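Local coordinates for protein CD180 antigen (Mus musculus, PDB 3T6Q) that may cooperate with MD-1 and TLR4 in the innate response of B cells to bacterial lipopolysaccharide, leads to NF-kappa-B activation and influences B-cell survival, at residues K15-E20 with T30-T35; L22-I27 with L38-N43. All blocks are in the same frame, centred on the assembly; numbering follows the deposited sequence. Where two conformers were deposited one is given.

From the N terminus, the hairpin of strands 9-12 and 16-18 opens the solenoid. Contact 1 brings 30-35 back against 15-20 and so closes the loop that follows strand 16-18; contact 2 closes a second loop by setting 38-43, the end of strand 37-39 and its continuation, against 22-27. The segments alternate along the chain, so the two closures cross rather than nest. Backbone pairing of Tyr-17 and Cys-19 with Glu-39 joins them directly, as strands 16-18 and 37-39 lie side by side and parallel. Together they bind the N-terminal cap to the first leucine-rich repeat, with their centres 11 Å apart.

Contact 1. Residues K15-E20 with T30-T35; sequences KTYNCE and TLPNST. With NAG (2-acetamido-2-deoxy-beta-D-glucopyranose), chain Q.
Leu-31, Pro-32 and Thr-35 receive the ring of Tyr-17, which reaches from strand 16-18 into the returning loop. Leu-31 comes first: with CG anti to the carbonyl carbon, chi1 -64°, its CD2 branch is brought to the root of the tyrosine, 3.7 Å from Tyr-17 CG. Leu-31 and Tyr-17 run past one another, heading opposite ways. The same methyl, Leu-31 CD2, lies 4.2 Å from Cys-19 SG and so packs on the sulfur of the Cys-8 to Cys-19 disulfide. Pro-32 faces the tyrosine head-on and meets its outer half, with Pro-32 CG 3.6 Å from Tyr-17 CE2. The hydroxyl beyond is tied to Glu-10 OE1 and the backbone N of Asn-14, which fixes the far end of the ring. At Asn-33 the chain turns outward and carries a glycan, Asn-33 ND2 being linked to C1 of NAG at 1.4 Å; Arg-55 bonds to the same side chain through Asn-33 OD1. Ser-34 sends its hydroxyl to the backbone O of Asn-14. Thr-35 completes a type I turn begun at Pro-32. Pro-32 O is gripped twice, by Thr-35 N at 3.1 Å and by Thr-35 OG1 at 2.7 Å, the latter with a C=O...donor angle of 138°. That second bond steadies the threonine beside the ring, where Thr-35 OG1 is 3.7 Å from Tyr-17 CD2, while its methyl, Thr-35 CG2, packs 3.8 Å from Lys-15 O. No hydrogen bond crosses between the segments; van der Waals contact, largely apolar, holds them. Strand 16-18 itself runs between strand 9-12, antiparallel to it, and strand 37-39, parallel to it; Leu-38 of the latter also touches Tyr-17, Cys-19 and Leu-31 and backs this N-terminal cap.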
ATOM      1  N   LYS A  15     -13.682  33.886  -0.497  1.00 37.75           N
ATOM      2  CA  LYS A  15     -14.392  32.618  -0.402  1.00 40.55           C
ATOM      3  C   LYS A  15     -13.579  31.379  -0.805  1.00 35.15           C
ATOM      4  O   LYS A  15     -13.608  30.366  -0.092  1.00 35.31           O
ATOM      5  CB  LYS A  15     -15.678  32.686  -1.235  1.00 40.03           C
ATOM      6  CG  LYS A  15     -16.573  31.473  -1.065  1.00 50.32           C
ATOM      7  CD  LYS A  15     -17.861  31.625  -1.858  1.00 56.43           C
ATOM      8  CE  LYS A  15     -18.585  30.296  -1.981  1.00 61.27           C
ATOM      9  NZ  LYS A  15     -19.833  30.443  -2.777  1.00 71.77           N
ATOM     10  N   THR A  16     -12.872  31.462  -1.932  1.00 31.96           N
ATOM     11  CA  THR A  16     -12.244  30.265  -2.549  1.00 31.88           C
ATOM     12  C   THR A  16     -10.837  30.527  -2.982  1.00 34.47           C
ATOM     13  O   THR A  16     -10.595  31.399  -3.799  1.00 35.23           O
ATOM     14  CB  THR A  16     -13.035  29.796  -3.768  1.00 30.89           C
ATOM     15  OG1 THR A  16     -14.341  29.438  -3.335  1.00 33.03           O
ATOM     16  CG2 THR A  16     -12.379  28.563  -4.440  1.00 32.49           C
ATOM     17  N   TYR A  17      -9.903  29.751  -2.433  1.00 34.87           N
ATOM     18  CA  TYR A  17      -8.486  29.952  -2.695  1.00 33.72           C
ATOM     19  C   TYR A  17      -7.846  28.643  -3.139  1.00 31.54           C
ATOM     20  O   TYR A  17      -8.109  27.577  -2.548  1.00 26.01           O
ATOM     21  CB  TYR A  17      -7.776  30.570  -1.476  1.00 38.12           C
ATOM     22  CG  TYR A  17      -8.240  31.999  -1.263  1.00 37.42           C
ATOM     23  CD1 TYR A  17      -7.583  33.073  -1.880  1.00 41.61           C
ATOM     24  CD2 TYR A  17      -9.392  32.263  -0.509  1.00 37.77           C
ATOM     25  CE1 TYR A  17      -8.043  34.374  -1.718  1.00 41.27           C
ATOM     26  CE2 TYR A  17      -9.856  33.554  -0.344  1.00 43.08           C
ATOM     27  CZ  TYR A  17      -9.183  34.600  -0.951  1.00 42.90           C
ATOM     28  OH  TYR A  17      -9.672  35.872  -0.789  1.00 50.30           O
ATOM     29  N   ASN A  18      -7.077  28.741  -4.223  1.00 31.18           N
ATOM     30  CA  ASN A  18      -6.261  27.631  -4.696  1.00 33.52           C
ATOM     31  C   ASN A  18      -4.785  27.872  -4.389  1.00 32.15           C
ATOM     32  O   ASN A  18      -4.142  28.713  -5.011  1.00 35.92           O
ATOM     33  CB  ASN A  18      -6.456  27.440  -6.197  1.00 36.91           C
ATOM     34  CG  ASN A  18      -5.769  26.198  -6.714  1.00 37.29           C
ATOM     35  OD1 ASN A  18      -4.626  25.907  -6.363  1.00 38.24           O
ATOM     36  ND2 ASN A  18      -6.476  25.436  -7.513  1.00 44.13           N
ATOM     37  N   CYS A  19      -4.261  27.130  -3.420  1.00 30.23           N
ATOM     38  CA  CYS A  19      -2.857  27.206  -3.032  1.00 35.13           C
ATOM     39  C   CYS A  19      -2.078  25.955  -3.450  1.00 32.05           C
ATOM     40  O   CYS A  19      -1.043  25.641  -2.844  1.00 35.31           O
ATOM     41  CB  CYS A  19      -2.747  27.337  -1.523  1.00 31.55           C
ATOM     42  SG  CYS A  19      -3.986  28.432  -0.810  1.00 44.58           S
ATOM     43  N   GLU A  20      -2.565  25.242  -4.461  1.00 31.46           N
ATOM     44  CA  GLU A  20      -1.933  23.973  -4.871  1.00 34.39           C
ATOM     45  C   GLU A  20      -0.507  24.196  -5.338  1.00 31.79           C
ATOM     46  O   GLU A  20      -0.230  25.189  -6.012  1.00 32.73           O
ATOM     47  CB  GLU A  20      -2.697  23.317  -6.023  1.00 37.73           C
ATOM     48  CG  GLU A  20      -4.086  22.845  -5.680  1.00 45.11           C
ATOM     49  CD  GLU A  20      -4.767  22.184  -6.866  1.00 58.64           C
ATOM     50  OE1 GLU A  20      -4.752  22.781  -7.968  1.00 56.33           O
ATOM     51  OE2 GLU A  20      -5.309  21.065  -6.699  1.00 68.71           O
ATOM     52  N   THR A  30      -2.078  35.419   4.906  1.00 41.04           N
ATOM     53  CA  THR A  30      -2.900  36.270   4.047  1.00 46.62           C
ATOM     54  C   THR A  30      -4.270  35.701   3.639  1.00 46.05           C
ATOM     55  O   THR A  30      -5.042  36.406   2.990  1.00 45.72           O
ATOM     56  CB  THR A  30      -2.152  36.676   2.756  1.00 50.48           C
ATOM     57  OG1 THR A  30      -1.736  35.503   2.049  1.00 58.08           O
ATOM     58  CG2 THR A  30      -0.929  37.537   3.075  1.00 59.30           C
ATOM     59  N   LEU A  31      -4.582  34.447   3.982  1.00 46.10           N
ATOM     60  CA  LEU A  31      -5.912  33.880   3.626  1.00 42.87           C
ATOM     61  C   LEU A  31      -6.936  34.362   4.616  1.00 36.95           C
ATOM     62  O   LEU A  31      -6.732  34.197   5.826  1.00 40.89           O
ATOM     63  CB  LEU A  31      -5.939  32.336   3.620  1.00 37.20           C
ATOM     64  CG  LEU A  31      -5.093  31.514   2.637  1.00 48.54           C
ATOM     65  CD1 LEU A  31      -5.263  30.029   2.968  1.00 39.15           C
ATOM     66  CD2 LEU A  31      -5.450  31.790   1.182  1.00 44.56           C
ATOM     67  N   PRO A  32      -8.051  34.928   4.122  1.00 38.74           N
ATOM     68  CA  PRO A  32      -9.065  35.506   5.014  1.00 42.41           C
ATOM     69  C   PRO A  32      -9.758  34.475   5.898  1.00 43.81           C
ATOM     70  O   PRO A  32      -9.879  33.299   5.527  1.00 45.08           O
ATOM     71  CB  PRO A  32     -10.065  36.151   4.037  1.00 41.77           C
ATOM     72  CG  PRO A  32      -9.895  35.375   2.768  1.00 42.12           C
ATOM     73  CD  PRO A  32      -8.420  35.103   2.703  1.00 40.23           C
ATOM     74  N   ASN A  33     -10.208  34.927   7.062  1.00 42.24           N
ATOM     75  CA  ASN A  33     -10.913  34.091   8.032  1.00 41.27           C
ATOM     76  C   ASN A  33     -12.238  33.566   7.498  1.00 36.82           C
ATOM     77  O   ASN A  33     -12.801  32.596   8.019  1.00 38.72           O
ATOM     78  CB  ASN A  33     -11.163  34.888   9.313  1.00 49.39           C
ATOM     79  CG  ASN A  33      -9.899  35.098  10.132  1.00 58.97           C
ATOM     80  OD1 ASN A  33      -8.919  34.345  10.005  1.00 53.58           O
ATOM     81  ND2 ASN A  33      -9.921  36.127  10.988  1.00 62.28           N
ATOM     82  N   SER A  34     -12.721  34.232   6.459  1.00 34.26           N
ATOM     83  CA  SER A  34     -13.971  33.893   5.814  1.00 37.01           C
ATOM     84  C   SER A  34     -13.840  32.800   4.731  1.00 37.27           C
ATOM     85  O   SER A  34     -14.848  32.380   4.184  1.00 32.55           O
ATOM     86  CB  SER A  34     -14.524  35.140   5.145  1.00 32.85           C
ATOM     87  OG  SER A  34     -13.569  35.596   4.217  1.00 39.83           O
ATOM     88  N   THR A  35     -12.614  32.376   4.404  1.00 34.34           N
ATOM     89  CA  THR A  35     -12.405  31.303   3.395  1.00 31.37           C
ATOM     90  C   THR A  35     -13.316  30.109   3.658  1.00 28.20           C
ATOM     91  O   THR A  35     -13.375  29.585   4.778  1.00 31.35           O
ATOM     92  CB  THR A  35     -10.947  30.816   3.385  1.00 35.42           C
ATOM     93  OG1 THR A  35     -10.089  31.933   3.153  1.00 37.39           O
ATOM     94  CG2 THR A  35     -10.737  29.745   2.266  1.00 27.42           C
TER
HETATM   95  C1  NAG Q 701      -8.850  36.501  11.884  1.00 68.00           C
HETATM   96  C2  NAG Q 701      -9.497  37.799  12.401  1.00 72.60           C
HETATM   97  C3  NAG Q 701      -9.123  38.219  13.828  1.00 76.71           C
HETATM   98  C4  NAG Q 701      -8.719  37.069  14.754  1.00 76.41           C
HETATM   99  C5  NAG Q 701      -7.990  35.960  13.997  1.00 75.27           C
HETATM  100  C6  NAG Q 701      -7.686  34.749  14.874  1.00 67.58           C
HETATM  101  C7  NAG Q 701     -10.153  39.657  10.978  1.00 78.46           C
HETATM  102  C8  NAG Q 701      -9.698  40.770  10.074  1.00 74.50           C
HETATM  103  N2  NAG Q 701      -9.187  38.904  11.511  1.00 80.73           N
HETATM  104  O3  NAG Q 701     -10.230  38.905  14.384  1.00 80.74           O
HETATM  105  O4  NAG Q 701      -7.881  37.568  15.768  1.00 83.65           O
HETATM  106  O5  NAG Q 701      -8.818  35.555  12.930  1.00 64.73           O
HETATM  107  O6  NAG Q 701      -8.844  33.959  15.001  1.00 64.27           O
HETATM  108  O7  NAG Q 701     -11.355  39.466  11.193  1.00 70.14           O

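Contact 2. Residues L22-I27 with L38-N43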
ATOM      1  N   LEU A  22       2.395  25.034  -4.051  1.00 32.87           N
ATOM      2  CA  LEU A  22       3.223  26.168  -3.616  1.00 34.71           C
ATOM      3  C   LEU A  22       4.296  25.830  -2.575  1.00 35.72           C
ATOM      4  O   LEU A  22       4.957  26.726  -2.067  1.00 38.61           O
ATOM      5  CB  LEU A  22       2.327  27.308  -3.137  1.00 32.06           C
ATOM      6  CG  LEU A  22       1.523  27.956  -4.285  1.00 32.88           C
ATOM      7  CD1 LEU A  22       0.452  28.899  -3.751  1.00 35.97           C
ATOM      8  CD2 LEU A  22       2.502  28.690  -5.212  1.00 32.27           C
ATOM      9  N   GLY A  23       4.473  24.546  -2.267  1.00 35.73           N
ATOM     10  CA  GLY A  23       5.447  24.088  -1.244  1.00 31.18           C
ATOM     11  C   GLY A  23       5.199  24.598   0.178  1.00 35.16           C
ATOM     12  O   GLY A  23       6.149  24.757   0.934  1.00 37.66           O
ATOM     13  N   LEU A  24       3.939  24.814   0.568  1.00 28.31           N
ATOM     14  CA  LEU A  24       3.623  25.476   1.842  1.00 29.44           C
ATOM     15  C   LEU A  24       3.646  24.534   3.036  1.00 32.60           C
ATOM     16  O   LEU A  24       3.212  23.393   2.924  1.00 31.10           O
ATOM     17  CB  LEU A  24       2.271  26.192   1.781  1.00 27.97           C
ATOM     18  CG  LEU A  24       2.003  27.204   0.655  1.00 29.47           C
ATOM     19  CD1 LEU A  24       0.529  27.574   0.642  1.00 31.89           C
ATOM     20  CD2 LEU A  24       2.864  28.443   0.826  1.00 34.80           C
ATOM     21  N   ASN A  25       4.177  25.031   4.161  1.00 30.85           N
ATOM     22  CA  ASN A  25       4.303  24.306   5.427  1.00 30.40           C
ATOM     23  C   ASN A  25       3.284  24.756   6.454  1.00 29.37           C
ATOM     24  O   ASN A  25       3.209  24.193   7.536  1.00 29.28           O
ATOM     25  CB  ASN A  25       5.697  24.481   6.030  1.00 39.18           C
ATOM     26  CG  ASN A  25       6.799  23.994   5.113  1.00 49.20           C
ATOM     27  OD1 ASN A  25       6.742  22.886   4.593  1.00 45.04           O
ATOM     28  ND2 ASN A  25       7.825  24.816   4.931  1.00 51.48           N
ATOM     29  N   GLU A  26       2.452  25.722   6.091  1.00 28.64           N
ATOM     30  CA  GLU A  26       1.392  26.191   6.991  1.00 36.01           C
ATOM     31  C   GLU A  26       0.385  26.952   6.157  1.00 30.68           C
ATOM     32  O   GLU A  26       0.674  27.341   5.025  1.00 30.82           O
ATOM     33  CB  GLU A  26       1.973  27.120   8.070  1.00 35.15           C
ATOM     34  CG  GLU A  26       2.645  28.358   7.496  1.00 46.19           C
ATOM     35  CD  GLU A  26       3.299  29.241   8.560  1.00 59.77           C
ATOM     36  OE1 GLU A  26       3.314  30.478   8.372  1.00 59.41           O
ATOM     37  OE2 GLU A  26       3.796  28.710   9.584  1.00 57.38           O
ATOM     38  N   ILE A  27      -0.785  27.215   6.719  1.00 33.11           N
ATOM     39  CA  ILE A  27      -1.773  28.020   6.004  1.00 35.94           C
ATOM     40  C   ILE A  27      -1.297  29.470   5.936  1.00 35.64           C
ATOM     41  O   ILE A  27      -0.928  30.027   6.956  1.00 38.38           O
ATOM     42  CB  ILE A  27      -3.137  27.927   6.705  1.00 40.12           C
ATOM     43  CG1 ILE A  27      -3.715  26.551   6.466  1.00 43.39           C
ATOM     44  CG2 ILE A  27      -4.104  28.993   6.191  1.00 37.79           C
ATOM     45  CD1 ILE A  27      -4.775  26.205   7.467  1.00 56.77           C
ATOM     46  N   LEU A  38     -10.934  25.709   0.325  1.00 29.04           N
ATOM     47  CA  LEU A  38      -9.480  25.754   0.291  1.00 24.32           C
ATOM     48  C   LEU A  38      -8.910  24.510  -0.438  1.00 25.08           C
ATOM     49  O   LEU A  38      -9.079  23.373   0.018  1.00 23.77           O
ATOM     50  CB  LEU A  38      -8.911  25.839   1.721  1.00 26.29           C
ATOM     51  CG  LEU A  38      -7.392  26.157   1.727  1.00 25.13           C
ATOM     52  CD1 LEU A  38      -7.080  27.416   0.933  1.00 29.21           C
ATOM     53  CD2 LEU A  38      -6.800  26.232   3.125  1.00 26.93           C
ATOM     54  N   GLU A  39      -8.249  24.758  -1.560  1.00 24.33           N
ATOM     55  CA  GLU A  39      -7.611  23.695  -2.371  1.00 27.76           C
ATOM     56  C   GLU A  39      -6.157  23.792  -2.018  1.00 25.72           C
ATOM     57  O   GLU A  39      -5.448  24.709  -2.457  1.00 30.26           O
ATOM     58  CB  GLU A  39      -7.843  24.017  -3.856  1.00 30.04           C
ATOM     59  CG  GLU A  39      -9.311  24.368  -4.101  1.00 38.43           C
ATOM     60  CD  GLU A  39      -9.638  24.700  -5.542  1.00 47.79           C
ATOM     61  OE1 GLU A  39      -8.713  24.859  -6.357  1.00 53.61           O
ATOM     62  OE2 GLU A  39     -10.839  24.807  -5.859  1.00 53.63           O
ATOM     63  N   PHE A  40      -5.703  22.869  -1.188  1.00 25.23           N
ATOM     64  CA  PHE A  40      -4.362  22.967  -0.653  1.00 25.52           C
ATOM     65  C   PHE A  40      -3.473  21.782  -1.093  1.00 24.62           C
ATOM     66  O   PHE A  40      -2.470  21.491  -0.436  1.00 25.45           O
ATOM     67  CB  PHE A  40      -4.470  23.046   0.892  1.00 24.87           C
ATOM     68  CG  PHE A  40      -3.347  23.834   1.556  1.00 27.28           C
ATOM     69  CD1 PHE A  40      -2.327  23.186   2.241  1.00 25.23           C
ATOM     70  CD2 PHE A  40      -3.336  25.216   1.504  1.00 30.02           C
ATOM     71  CE1 PHE A  40      -1.292  23.913   2.848  1.00 30.84           C
ATOM     72  CE2 PHE A  40      -2.318  25.957   2.106  1.00 33.09           C
ATOM     73  CZ  PHE A  40      -1.291  25.299   2.782  1.00 30.33           C
ATOM     74  N   SER A  41      -3.848  21.101  -2.177  0.50 23.41           N
ATOM     75  CA  SER A  41      -3.118  19.895  -2.588  0.50 24.07           C
ATOM     76  C   SER A  41      -1.673  20.186  -2.952  0.50 24.03           C
ATOM     77  O   SER A  41      -1.339  21.284  -3.397  0.50 25.64           O
ATOM     78  CB  SER A  41      -3.791  19.181  -3.747  0.50 23.21           C
ATOM     79  OG  SER A  41      -3.929  20.032  -4.866  0.50 24.79           O
ATOM     80  N   PHE A  42      -0.839  19.172  -2.769  1.00 24.75           N
ATOM     81  CA  PHE A  42       0.564  19.195  -3.196  1.00 28.12           C
ATOM     82  C   PHE A  42       1.394  20.229  -2.436  1.00 28.37           C
ATOM     83  O   PHE A  42       2.298  20.844  -3.005  1.00 28.90           O
ATOM     84  CB  PHE A  42       0.706  19.377  -4.713  1.00 25.09           C
ATOM     85  CG  PHE A  42       0.085  18.247  -5.531  1.00 26.13           C
ATOM     86  CD1 PHE A  42      -1.152  18.407  -6.125  1.00 25.04           C
ATOM     87  CD2 PHE A  42       0.761  17.036  -5.709  1.00 27.25           C
ATOM     88  CE1 PHE A  42      -1.728  17.390  -6.888  1.00 28.64           C
ATOM     89  CE2 PHE A  42       0.203  16.018  -6.488  1.00 25.82           C
ATOM     90  CZ  PHE A  42      -1.048  16.184  -7.053  1.00 25.38           C
ATOM     91  N   ASN A  43       1.088  20.411  -1.157  1.00 24.08           N
ATOM     92  CA  ASN A  43       1.956  21.210  -0.305  1.00 25.74           C
ATOM     93  C   ASN A  43       2.701  20.279   0.629  1.00 25.49           C
ATOM     94  O   ASN A  43       2.870  19.077   0.300  1.00 23.78           O
ATOM     95  CB  ASN A  43       1.159  22.326   0.394  1.00 25.56           C
ATOM     96  CG  ASN A  43       0.735  23.406  -0.575  1.00 26.67           C
ATOM     97  OD1 ASN A  43      -0.472  23.617  -0.831  1.00 31.29           O
ATOM     98  ND2 ASN A  43       1.712  24.065  -1.180  1.00 23.15           N
TER
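Leu-24 and Phe-40 meet nearly perpendicular to each other, the leucine reaching the outer end of the ring with one branch: Leu-24 CD1 lies 3.6 Å from Phe-40 CE2 and just as near to CZ. Phe-40 has its CG anti to the backbone N (chi1 -150°), and this swings the ring across to the loop although the CB bond does not itself point there. At the ring edge, close to its plane, stands a backbone carbonyl, with Glu-26 O 3.6 Å from Phe-40 CZ. Ile-27 follows, its CA 4.2 Å from Phe-40 CZ, while its side chain packs on Phe-53 and Leu-56. Asn-43 fills the turn of 22-24. Its chi1 of -71° lays the side chain next to that of Leu-24, the two running in a common direction, and Asn-43 CB comes to 3.4 Å from Leu-24 O. The amide end sits among the successive backbone nitrogens of Leu-22, Gly-23 and Leu-24; the atom modelled as Asn-43 ND2 is 2.9 Å from Leu-24 N, though the amide is probably turned over. The amide also stands over one face of the Phe-40 ring, so asparagine and phenylalanine pack together as they meet the loop. Phe-42 leads away instead and forms a cation-pi contact with a basic side chain of another protein's chain. In sequence, Leu-38, Phe-40 and Asn-43 fit the spacing of the LxLxxN signature of a leucine-rich repeat, with phenylalanine at the second leucine position: apolar residues point inward and the asparagine turns toward the preceding coil's backbone. Here that coil is the N-terminal cap, so LRR 1 docks on it much as later repeats of a Toll-like receptor solenoid stack on one another.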